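Local coordinates for protein galactonate dehydratase (Zobellia galactanivorans, PDB 5OLC) that is an enzyme of the enolase superfamily, related to mandelate racemase and muconate lactonizing enzyme, with an N-terminal capping domain and a TIM-barrel-like C-terminal domain, at residues F266-D277 and L293-H304. Sequence-based numbering, arbitrary orientation.
Sequences FDKDCVDIAQPD and LAQTYNVDLVPH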
loop_
_atom_site.group_PDB
_atom_site.type_symbol
_atom_site.label_atom_id
_atom_site.label_comp_id
_atom_site.label_asym_id
_atom_site.label_seq_id
_atom_site.Cartn_x
_atom_site.Cartn_y
_atom_site.Cartn_z
ATOM N N PHE A 266 -13.525 10.269 2.082
ATOM C CA PHE A 266 -12.483 10.985 1.353
ATOM C C PHE A 266 -11.187 10.181 1.196
ATOM O O PHE A 266 -10.485 10.369 0.193
ATOM C CB PHE A 266 -12.184 12.354 2.014
ATOM C CG PHE A 266 -13.323 13.348 2.123
ATOM C CD1 PHE A 266 -14.195 13.561 1.055
ATOM C CD2 PHE A 266 -13.463 14.140 3.251
ATOM C CE1 PHE A 266 -15.222 14.501 1.148
ATOM C CE2 PHE A 266 -14.481 15.092 3.334
ATOM C CZ PHE A 266 -15.354 15.266 2.282
ATOM N N ASP A 267 -10.863 9.301 2.186
ATOM C CA ASP A 267 -9.652 8.483 2.170
ATOM C C ASP A 267 -9.678 7.493 1.044
ATOM O O ASP A 267 -8.621 7.042 0.600
ATOM C CB ASP A 267 -9.480 7.728 3.496
ATOM C CG ASP A 267 -8.741 8.471 4.590
ATOM O OD1 ASP A 267 -8.207 9.562 4.319
ATOM O OD2 ASP A 267 -8.671 7.950 5.702
ATOM N N LYS A 268 -10.883 7.153 0.578
ATOM C CA LYS A 268 -11.083 6.178 -0.475
ATOM C C LYS A 268 -11.342 6.820 -1.850
ATOM O O LYS A 268 -11.732 6.109 -2.777
ATOM C CB LYS A 268 -12.183 5.178 -0.075
ATOM C CG LYS A 268 -11.927 4.426 1.226
ATOM C CD LYS A 268 -12.556 3.024 1.218
ATOM C CE LYS A 268 -11.578 1.899 0.897
ATOM N NZ LYS A 268 -11.557 0.848 1.954
ATOM N N ASP A 269 -11.108 8.148 -1.996
ATOM C CA ASP A 269 -11.272 8.911 -3.255
ATOM C C ASP A 269 -12.608 8.599 -4.012
ATOM O O ASP A 269 -12.630 8.503 -5.250
ATOM C CB ASP A 269 -10.033 8.705 -4.167
ATOM C CG ASP A 269 -9.514 9.948 -4.893
ATOM O OD1 ASP A 269 -9.827 11.086 -4.439
ATOM O OD2 ASP A 269 -8.790 9.786 -5.915
ATOM N N CYS A 270 -13.717 8.465 -3.239
ATOM C CA CYS A 270 -15.055 8.102 -3.709
ATOM C C CYS A 270 -15.757 9.165 -4.535
ATOM O O CYS A 270 -16.266 8.866 -5.624
ATOM C CB CYS A 270 -15.929 7.680 -2.534
ATOM S SG CYS A 270 -15.180 6.435 -1.465
ATOM N N VAL A 271 -15.860 10.386 -3.974
ATOM C CA VAL A 271 -16.643 11.456 -4.568
ATOM C C VAL A 271 -15.836 12.653 -5.084
ATOM O O VAL A 271 -14.725 12.938 -4.622
ATOM C CB VAL A 271 -17.753 11.923 -3.584
ATOM C CG1 VAL A 271 -18.744 10.805 -3.307
ATOM C CG2 VAL A 271 -17.177 12.479 -2.282
ATOM N N ASP A 272 -16.456 13.360 -6.044
ATOM C CA ASP A 272 -16.017 14.616 -6.623
ATOM C C ASP A 272 -16.658 15.728 -5.768
ATOM O O ASP A 272 -16.027 16.766 -5.546
ATOM C CB ASP A 272 -16.490 14.724 -8.086
ATOM C CG ASP A 272 -15.653 13.945 -9.065
ATOM O OD1 ASP A 272 -14.479 14.330 -9.286
ATOM O OD2 ASP A 272 -16.172 12.976 -9.639
ATOM N N ILE A 273 -17.911 15.486 -5.286
ATOM C CA ILE A 273 -18.725 16.397 -4.452
ATOM C C ILE A 273 -19.231 15.653 -3.225
ATOM O O ILE A 273 -19.885 14.618 -3.374
ATOM C CB ILE A 273 -19.951 16.975 -5.227
ATOM C CG1 ILE A 273 -19.574 17.636 -6.557
ATOM C CG2 ILE A 273 -20.758 17.919 -4.359
ATOM C CD1 ILE A 273 -20.145 16.971 -7.706
ATOM N N ALA A 274 -18.987 16.205 -2.022
ATOM C CA ALA A 274 -19.465 15.626 -0.763
ATOM C C ALA A 274 -20.777 16.314 -0.392
ATOM O O ALA A 274 -20.843 17.543 -0.419
ATOM C CB ALA A 274 -18.436 15.828 0.333
ATOM N N GLN A 275 -21.830 15.535 -0.081
ATOM C CA GLN A 275 -23.140 16.107 0.206
ATOM C C GLN A 275 -23.641 15.801 1.623
ATOM O O GLN A 275 -24.628 15.074 1.759
ATOM C CB GLN A 275 -24.176 15.704 -0.875
ATOM C CG GLN A 275 -23.802 16.173 -2.276
ATOM C CD GLN A 275 -24.953 16.370 -3.229
ATOM O OE1 GLN A 275 -24.894 15.948 -4.387
ATOM N NE2 GLN A 275 -25.972 17.114 -2.817
ATOM N N PRO A 276 -23.037 16.368 2.702
ATOM C CA PRO A 276 -23.589 16.112 4.051
ATOM C C PRO A 276 -24.880 16.898 4.290
ATOM O O PRO A 276 -24.999 18.034 3.820
ATOM C CB PRO A 276 -22.484 16.585 5.012
ATOM C CG PRO A 276 -21.452 17.232 4.176
ATOM C CD PRO A 276 -21.897 17.303 2.755
ATOM N N ASP A 277 -25.847 16.303 5.002
ATOM C CA ASP A 277 -27.065 17.023 5.351
ATOM C C ASP A 277 -26.823 17.586 6.750
ATOM O O ASP A 277 -26.485 16.832 7.672
ATOM C CB ASP A 277 -28.307 16.111 5.317
ATOM C CG ASP A 277 -29.637 16.852 5.411
ATOM O OD1 ASP A 277 -29.902 17.475 6.471
ATOM O OD2 ASP A 277 -30.428 16.779 4.441
ATOM N N LEU A 293 -12.331 19.469 6.501
ATOM C CA LEU A 293 -11.841 18.200 5.994
ATOM C C LEU A 293 -11.951 18.177 4.479
ATOM O O LEU A 293 -10.952 17.920 3.805
ATOM C CB LEU A 293 -12.660 17.048 6.584
ATOM C CG LEU A 293 -12.051 16.325 7.773
ATOM C CD1 LEU A 293 -12.992 15.270 8.285
ATOM C CD2 LEU A 293 -10.743 15.638 7.391
ATOM N N ALA A 294 -13.156 18.480 3.931
ATOM C CA ALA A 294 -13.399 18.521 2.493
ATOM C C ALA A 294 -12.343 19.359 1.833
ATOM O O ALA A 294 -11.745 18.894 0.875
ATOM C CB ALA A 294 -14.781 19.082 2.202
ATOM N N GLN A 295 -12.041 20.544 2.428
ATOM C CA GLN A 295 -11.033 21.529 2.008
ATOM C C GLN A 295 -9.633 20.935 1.956
ATOM O O GLN A 295 -8.962 21.061 0.939
ATOM C CB GLN A 295 -11.072 22.764 2.927
ATOM C CG GLN A 295 -10.101 23.877 2.549
ATOM C CD GLN A 295 -10.667 25.238 2.869
ATOM O OE1 GLN A 295 -10.855 25.614 4.037
ATOM N NE2 GLN A 295 -10.963 26.008 1.827
ATOM N N THR A 296 -9.195 20.308 3.051
ATOM C CA THR A 296 -7.903 19.637 3.186
ATOM C C THR A 296 -7.777 18.557 2.086
ATOM O O THR A 296 -6.744 18.479 1.432
ATOM C CB THR A 296 -7.798 19.069 4.613
ATOM O OG1 THR A 296 -8.108 20.090 5.557
ATOM C CG2 THR A 296 -6.481 18.449 4.910
ATOM N N TYR A 297 -8.835 17.774 1.853
ATOM C CA TYR A 297 -8.858 16.735 0.820
ATOM C C TYR A 297 -9.118 17.296 -0.573
ATOM O O TYR A 297 -9.131 16.531 -1.534
ATOM C CB TYR A 297 -9.877 15.617 1.165
ATOM C CG TYR A 297 -9.356 14.651 2.198
ATOM C CD1 TYR A 297 -8.490 13.622 1.843
ATOM C CD2 TYR A 297 -9.648 14.818 3.544
ATOM C CE1 TYR A 297 -7.993 12.734 2.795
ATOM C CE2 TYR A 297 -9.123 13.963 4.511
ATOM C CZ TYR A 297 -8.299 12.919 4.131
ATOM O OH TYR A 297 -7.787 12.077 5.079
ATOM N N ASN A 298 -9.335 18.609 -0.688
ATOM C CA ASN A 298 -9.604 19.287 -1.962
ATOM C C ASN A 298 -10.797 18.641 -2.756
ATOM O O ASN A 298 -10.689 18.313 -3.943
ATOM C CB ASN A 298 -8.301 19.409 -2.804
ATOM C CG ASN A 298 -7.233 20.286 -2.171
ATOM O OD1 ASN A 298 -7.380 21.510 -2.053
ATOM N ND2 ASN A 298 -6.123 19.681 -1.762
ATOM N N VAL A 299 -11.918 18.447 -2.047
ATOM C CA VAL A 299 -13.187 17.886 -2.536
ATOM C C VAL A 299 -14.236 18.942 -2.296
ATOM O O VAL A 299 -14.326 19.459 -1.178
ATOM C CB VAL A 299 -13.636 16.595 -1.795
ATOM C CG1 VAL A 299 -14.724 15.863 -2.576
ATOM C CG2 VAL A 299 -12.465 15.664 -1.489
ATOM N N ASP A 300 -15.083 19.200 -3.311
ATOM C CA ASP A 300 -16.184 20.173 -3.248
ATOM C C ASP A 300 -17.243 19.718 -2.255
ATOM O O ASP A 300 -17.399 18.514 -2.027
ATOM C CB ASP A 300 -16.862 20.345 -4.621
ATOM C CG ASP A 300 -15.935 20.613 -5.778
ATOM O OD1 ASP A 300 -15.180 19.685 -6.162
ATOM O OD2 ASP A 300 -16.019 21.719 -6.360
ATOM N N LEU A 301 -17.985 20.689 -1.691
ATOM C CA LEU A 301 -19.084 20.468 -0.746
ATOM C C LEU A 301 -20.322 21.204 -1.198
ATOM O O LEU A 301 -20.304 22.429 -1.346
ATOM C CB LEU A 301 -18.724 20.922 0.680
ATOM C CG LEU A 301 -19.400 20.162 1.801
ATOM C CD1 LEU A 301 -18.494 20.101 3.016
ATOM C CD2 LEU A 301 -20.755 20.751 2.139
ATOM N N VAL A 302 -21.399 20.454 -1.419
ATOM C CA VAL A 302 -22.718 20.983 -1.745
ATOM C C VAL A 302 -23.557 20.244 -0.729
ATOM O O VAL A 302 -23.591 19.020 -0.811
ATOM C CB VAL A 302 -23.192 20.705 -3.203
ATOM C CG1 VAL A 302 -24.607 21.256 -3.429
ATOM C CG2 VAL A 302 -22.214 21.264 -4.236
ATOM N N PRO A 303 -24.140 20.886 0.301
ATOM C CA PRO A 303 -24.891 20.104 1.288
ATOM C C PRO A 303 -26.199 19.516 0.760
ATOM O O PRO A 303 -26.718 19.948 -0.279
ATOM C CB PRO A 303 -25.091 21.091 2.440
ATOM C CG PRO A 303 -25.087 22.411 1.808
ATOM C CD PRO A 303 -24.178 22.330 0.613
ATOM N N HIS A 304 -26.701 18.494 1.453
ATOM C CA HIS A 304 -27.976 17.880 1.118
ATOM C C HIS A 304 -29.029 18.615 1.959
ATOM O O HIS A 304 -28.792 18.849 3.153
ATOM C CB HIS A 304 -27.951 16.374 1.437
ATOM C CG HIS A 304 -29.238 15.661 1.132
ATOM N ND1 HIS A 304 -30.098 15.240 2.147
ATOM C CD2 HIS A 304 -29.770 15.311 -0.064
ATOM C CE1 HIS A 304 -31.121 14.663 1.533
ATOM N NE2 HIS A 304 -30.972 14.683 0.204
#
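His304 ND1 donates to Asp277 OD2 at 2.8 Å, using the carboxylate's anti lone pair, with the oxygen tilted 31° out of the imidazole plane. Both side chains carry CG anti to the backbone N (chi1 -169° in Asp277, 179° in His304), which brings carboxylate and ring together beyond the ends of the two strands. An aspartate suits this place doubly, because its OD1 makes a weak N-cap bond to Cys279 N. The imidazole ring also meets Tyr57 edge-to-face. Between the backbones, Ala274 N donates to Asp300 O at 2.8 Å and Val302 N to Ala274 O at 3.1 Å. These bonds join neighbouring parallel strands of the barrel, 273-274 and 300-301, linked by a right-handed beta-alpha-beta crossover through helix 283-296; His304 N, bonded to Pro276 O at 3.0 Å, continues the pairing past their ends. The branched Ile273 and Val302, the latter just past its strand, lie side by side and point the same way, CG2 to CG2 3.7 Å. Further out, the flat Phe266 ring, from the end of helix 258-267, packs on the end of helix 283-296 and on Val299 beyond it: its CE2 and CZ touch Ala294, whose small methyl permits close approach, and CD1 meets Val299 CG2 at 3.7 Å. Phe266 CB sits over one face of Tyr297, a CH-pi contact 3.8 Å from the ring centroid.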